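Local coordinates for protein serine-pyruvate aminotransferase (AgxT) (Sulfolobus solfataricus, PDB 3ZRP) that probably catalyses the pyridoxal-phosphate-dependent transfer of amino groups between serine and pyruvate, and perhaps between alanine and glyoxylate, at residues A[112-123]-A[142-153]. Residues are numbered along the deposited sequence; the frame is centred on the assembly and turned at random. Where two conformers were deposited one is given.
Sequences DYVKPGEVEEEV and VREPVKDVINKI
Tyr-113 CG lies between its own backbone N and carbonyl carbon, which sets the ring obliquely beside Pro-145, while Glu-144 runs CG anti to the backbone N and then bends at chi2 (71°), which carries its carboxylate back to the loop before helix 116-125. Pro-145 CD lies 3.5 Å from Tyr-113 CD2. Glu-144 OE1 sits at the ring edge, near the ring plane, 3.6 Å from Tyr-113 CB, and the ring and carboxylate planes are 75° apart. Glu-144 OE2 comes within 2.6 Å of Val-114 O, close enough that the acid may carry a proton; Asn-85 binds both Glu-144 OE1 and the amide of Val-114, tying carboxylate and loop together. Tyr-113 OH is hydrogen-bonded to Glu-295; with an alanine here, Pro-145 CD would probably lose the ring it packs on and Glu-295 its hydroxyl partner. Farther along, Pro-116 lies alongside Asp-148, CG 3.7 Å from Asp-148 CB, and also touches Val-149 CG2. The aliphatic part of Lys-152 passes over Pro-116 CB and crosses Glu-120 at about a right angle; Lys-152 NZ and Glu-120 OE1 stay 4.1 Å apart, bridged by a water. On the inner side, Ile-153 CG2 meets Val-123 CG2 at 3.6 Å and also touches Val-119 CG1. The axes of helix segments 116-123 and 146-153 come within 8.6 Å and run in the same general direction, 27° apart, as two neighbouring helices laid on the large sheet of this PLP-dependent aminotransferase. Beneath them, Val-119 and Val-123 pack on strand 79-83, Val-149 and Ile-153 on strand 128-134, and Ile-153 also reaches strand 157-163.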
# COMPACT_ATOMS: atom_id res chain seq x y z
N ASP A 112 21.57 23.67 3.04
CA ASP A 112 21.10 24.88 2.36
C ASP A 112 20.00 24.49 1.37
O ASP A 112 19.49 23.36 1.41
CB ASP A 112 22.28 25.54 1.60
CG ASP A 112 22.15 27.05 1.50
OD1 ASP A 112 21.12 27.59 1.04
OD2 ASP A 112 23.11 27.73 1.90
N TYR A 113 19.62 25.41 0.49
CA TYR A 113 18.57 25.17 -0.49
C TYR A 113 18.90 25.85 -1.82
O TYR A 113 19.63 26.84 -1.85
CB TYR A 113 17.21 25.64 0.03
CG TYR A 113 17.01 27.14 0.14
CD1 TYR A 113 17.45 27.86 1.28
CD2 TYR A 113 16.37 27.85 -0.86
CE1 TYR A 113 17.27 29.25 1.38
CE2 TYR A 113 16.17 29.23 -0.77
CZ TYR A 113 16.62 29.92 0.35
OH TYR A 113 16.41 31.28 0.41
N VAL A 114 18.39 25.28 -2.92
CA VAL A 114 18.65 25.80 -4.27
C VAL A 114 17.78 27.03 -4.48
O VAL A 114 16.58 26.96 -4.38
CB VAL A 114 18.33 24.73 -5.35
CG1 VAL A 114 18.67 25.28 -6.74
CG2 VAL A 114 19.13 23.47 -5.07
N LYS A 115 18.42 28.16 -4.81
CA LYS A 115 17.71 29.43 -4.96
C LYS A 115 16.86 29.45 -6.21
O LYS A 115 17.22 28.82 -7.20
CB LYS A 115 18.72 30.59 -4.96
CG LYS A 115 19.68 30.57 -3.77
CD LYS A 115 18.89 30.73 -2.44
CE LYS A 115 19.82 30.65 -1.22
NZ LYS A 115 20.65 29.42 -1.18
N PRO A 116 15.72 30.19 -6.19
CA PRO A 116 14.90 30.29 -7.38
C PRO A 116 15.69 30.72 -8.62
O PRO A 116 15.45 30.19 -9.71
CB PRO A 116 13.86 31.35 -7.00
CG PRO A 116 13.71 31.19 -5.52
CD PRO A 116 15.08 30.85 -5.03
N GLY A 117 16.64 31.64 -8.45
CA GLY A 117 17.48 32.12 -9.56
C GLY A 117 18.35 31.05 -10.19
O GLY A 117 18.60 31.07 -11.40
N GLU A 118 18.82 30.12 -9.37
CA GLU A 118 19.67 29.03 -9.84
C GLU A 118 18.85 28.01 -10.66
O GLU A 118 19.37 27.44 -11.64
CB GLU A 118 20.41 28.37 -8.67
CG GLU A 118 21.20 29.39 -7.84
CD GLU A 118 21.70 28.87 -6.50
OE1 GLU A 118 21.08 27.95 -5.92
OE2 GLU A 118 22.72 29.41 -6.03
N VAL A 119 17.59 27.79 -10.27
CA VAL A 119 16.69 26.93 -11.06
C VAL A 119 16.31 27.62 -12.37
O VAL A 119 16.29 26.99 -13.45
CB VAL A 119 15.39 26.48 -10.30
CG1 VAL A 119 14.63 25.39 -11.11
CG2 VAL A 119 15.70 25.96 -8.88
N GLU A 120 16.01 28.92 -12.27
CA GLU A 120 15.69 29.73 -13.44
C GLU A 120 16.79 29.68 -14.51
O GLU A 120 16.50 29.48 -15.68
CB GLU A 120 15.44 31.19 -13.03
CG GLU A 120 15.03 32.10 -14.18
CD GLU A 120 14.99 33.57 -13.78
OE1 GLU A 120 15.76 33.97 -12.88
OE2 GLU A 120 14.22 34.33 -14.39
N GLU A 121 18.04 29.84 -14.08
CA GLU A 121 19.20 29.81 -14.96
C GLU A 121 19.27 28.49 -15.74
O GLU A 121 19.55 28.47 -16.96
CB GLU A 121 20.48 30.00 -14.15
CG GLU A 121 21.75 30.12 -14.97
CD GLU A 121 23.03 30.03 -14.15
OE1 GLU A 121 22.97 29.97 -12.90
OE2 GLU A 121 24.12 30.01 -14.76
N GLU A 122 19.00 27.39 -15.04
CA GLU A 122 19.09 26.07 -15.64
C GLU A 122 17.98 25.84 -16.66
O GLU A 122 18.25 25.37 -17.78
CB GLU A 122 19.12 24.97 -14.57
CG GLU A 122 19.27 23.55 -15.12
CD GLU A 122 20.55 23.36 -15.93
OE1 GLU A 122 21.58 24.00 -15.62
OE2 GLU A 122 20.54 22.56 -16.88
N VAL A 123 16.75 26.18 -16.29
CA VAL A 123 15.62 25.89 -17.19
C VAL A 123 15.59 26.84 -18.39
O VAL A 123 14.91 26.57 -19.37
CB VAL A 123 14.23 25.89 -16.47
CG1 VAL A 123 14.23 24.88 -15.31
CG2 VAL A 123 13.81 27.32 -16.00
N VAL A 142 14.67 21.66 5.85
CA VAL A 142 14.80 22.82 4.98
C VAL A 142 13.61 22.92 4.02
O VAL A 142 13.31 21.97 3.29
CB VAL A 142 16.13 22.75 4.20
CG1 VAL A 142 16.17 23.74 3.06
CG2 VAL A 142 17.32 22.98 5.14
N ARG A 143 12.93 24.07 4.04
CA ARG A 143 11.77 24.31 3.18
C ARG A 143 12.22 25.12 1.96
O ARG A 143 12.83 26.19 2.09
CB ARG A 143 10.69 25.10 3.91
CG ARG A 143 9.42 25.41 3.10
CD ARG A 143 8.41 26.29 3.88
NE ARG A 143 9.12 27.46 4.39
CZ ARG A 143 9.26 27.79 5.67
NH1 ARG A 143 8.66 27.09 6.64
NH2 ARG A 143 10.00 28.85 5.97
N GLU A 144 11.92 24.60 0.77
CA GLU A 144 12.24 25.25 -0.49
C GLU A 144 11.15 26.29 -0.72
O GLU A 144 9.97 25.99 -0.47
CB GLU A 144 12.22 24.20 -1.62
CG GLU A 144 12.54 24.74 -3.04
CD GLU A 144 13.99 25.15 -3.26
OE1 GLU A 144 14.90 24.76 -2.54
OE2 GLU A 144 14.25 25.90 -4.21
N PRO A 145 11.52 27.51 -1.20
CA PRO A 145 10.51 28.53 -1.56
C PRO A 145 9.87 28.23 -2.91
O PRO A 145 10.18 28.85 -3.94
CB PRO A 145 11.31 29.84 -1.61
CG PRO A 145 12.71 29.42 -1.90
CD PRO A 145 12.89 28.03 -1.28
N VAL A 146 8.90 27.32 -2.86
CA VAL A 146 8.30 26.77 -4.06
C VAL A 146 7.57 27.81 -4.89
O VAL A 146 7.76 27.82 -6.12
CB VAL A 146 7.45 25.49 -3.77
CG1 VAL A 146 8.38 24.34 -3.33
CG2 VAL A 146 6.39 25.74 -2.72
N LYS A 147 6.78 28.69 -4.26
CA LYS A 147 6.11 29.75 -4.99
C LYS A 147 7.12 30.56 -5.79
O LYS A 147 6.96 30.73 -7.00
CB LYS A 147 5.29 30.64 -4.05
CG LYS A 147 4.59 31.81 -4.74
CD LYS A 147 3.90 32.73 -3.74
CE LYS A 147 4.84 33.23 -2.63
NZ LYS A 147 5.86 34.21 -3.09
N ASP A 148 8.18 31.03 -5.12
CA ASP A 148 9.24 31.82 -5.78
C ASP A 148 9.95 31.08 -6.92
O ASP A 148 10.21 31.66 -7.98
CB ASP A 148 10.26 32.30 -4.76
CG ASP A 148 9.69 33.31 -3.77
OD1 ASP A 148 8.56 33.82 -3.97
OD2 ASP A 148 10.39 33.59 -2.79
N VAL A 149 10.28 29.80 -6.70
CA VAL A 149 10.86 28.97 -7.77
C VAL A 149 9.93 28.85 -8.97
O VAL A 149 10.35 29.06 -10.11
CB VAL A 149 11.24 27.54 -7.27
CG1 VAL A 149 11.70 26.68 -8.44
CG2 VAL A 149 12.30 27.61 -6.21
N ILE A 150 8.66 28.55 -8.72
CA ILE A 150 7.70 28.33 -9.80
C ILE A 150 7.41 29.64 -10.57
O ILE A 150 7.27 29.63 -11.79
CB ILE A 150 6.41 27.68 -9.27
CG1 ILE A 150 6.72 26.23 -8.85
CG2 ILE A 150 5.29 27.70 -10.31
CD1 ILE A 150 5.57 25.55 -8.14
N ASN A 151 7.31 30.75 -9.84
CA ASN A 151 7.13 32.06 -10.47
C ASN A 151 8.18 32.30 -11.55
O ASN A 151 7.87 32.80 -12.63
CB ASN A 151 7.16 33.19 -9.42
CG ASN A 151 7.05 34.59 -10.05
OD1 ASN A 151 5.95 35.08 -10.33
ND2 ASN A 151 8.19 35.25 -10.23
N LYS A 152 9.43 31.90 -11.27
CA LYS A 152 10.52 32.08 -12.21
C LYS A 152 10.48 31.08 -13.36
O LYS A 152 10.74 31.45 -14.50
CB LYS A 152 11.87 32.02 -11.49
CG LYS A 152 12.14 33.23 -10.57
CD LYS A 152 13.59 33.26 -10.13
CE LYS A 152 13.87 34.41 -9.17
NZ LYS A 152 13.61 35.73 -9.82
N ILE A 153 10.15 29.82 -13.07
CA ILE A 153 10.33 28.76 -14.07
C ILE A 153 9.11 28.35 -14.85
O ILE A 153 9.25 27.68 -15.89
CB ILE A 153 11.01 27.49 -13.47
CG1 ILE A 153 10.03 26.71 -12.57
CG2 ILE A 153 12.30 27.88 -12.75
CD1 ILE A 153 10.61 25.40 -12.02
O HOH W 1 11.91 33.86 -15.01
O HOH W 2 16.21 35.70 -10.76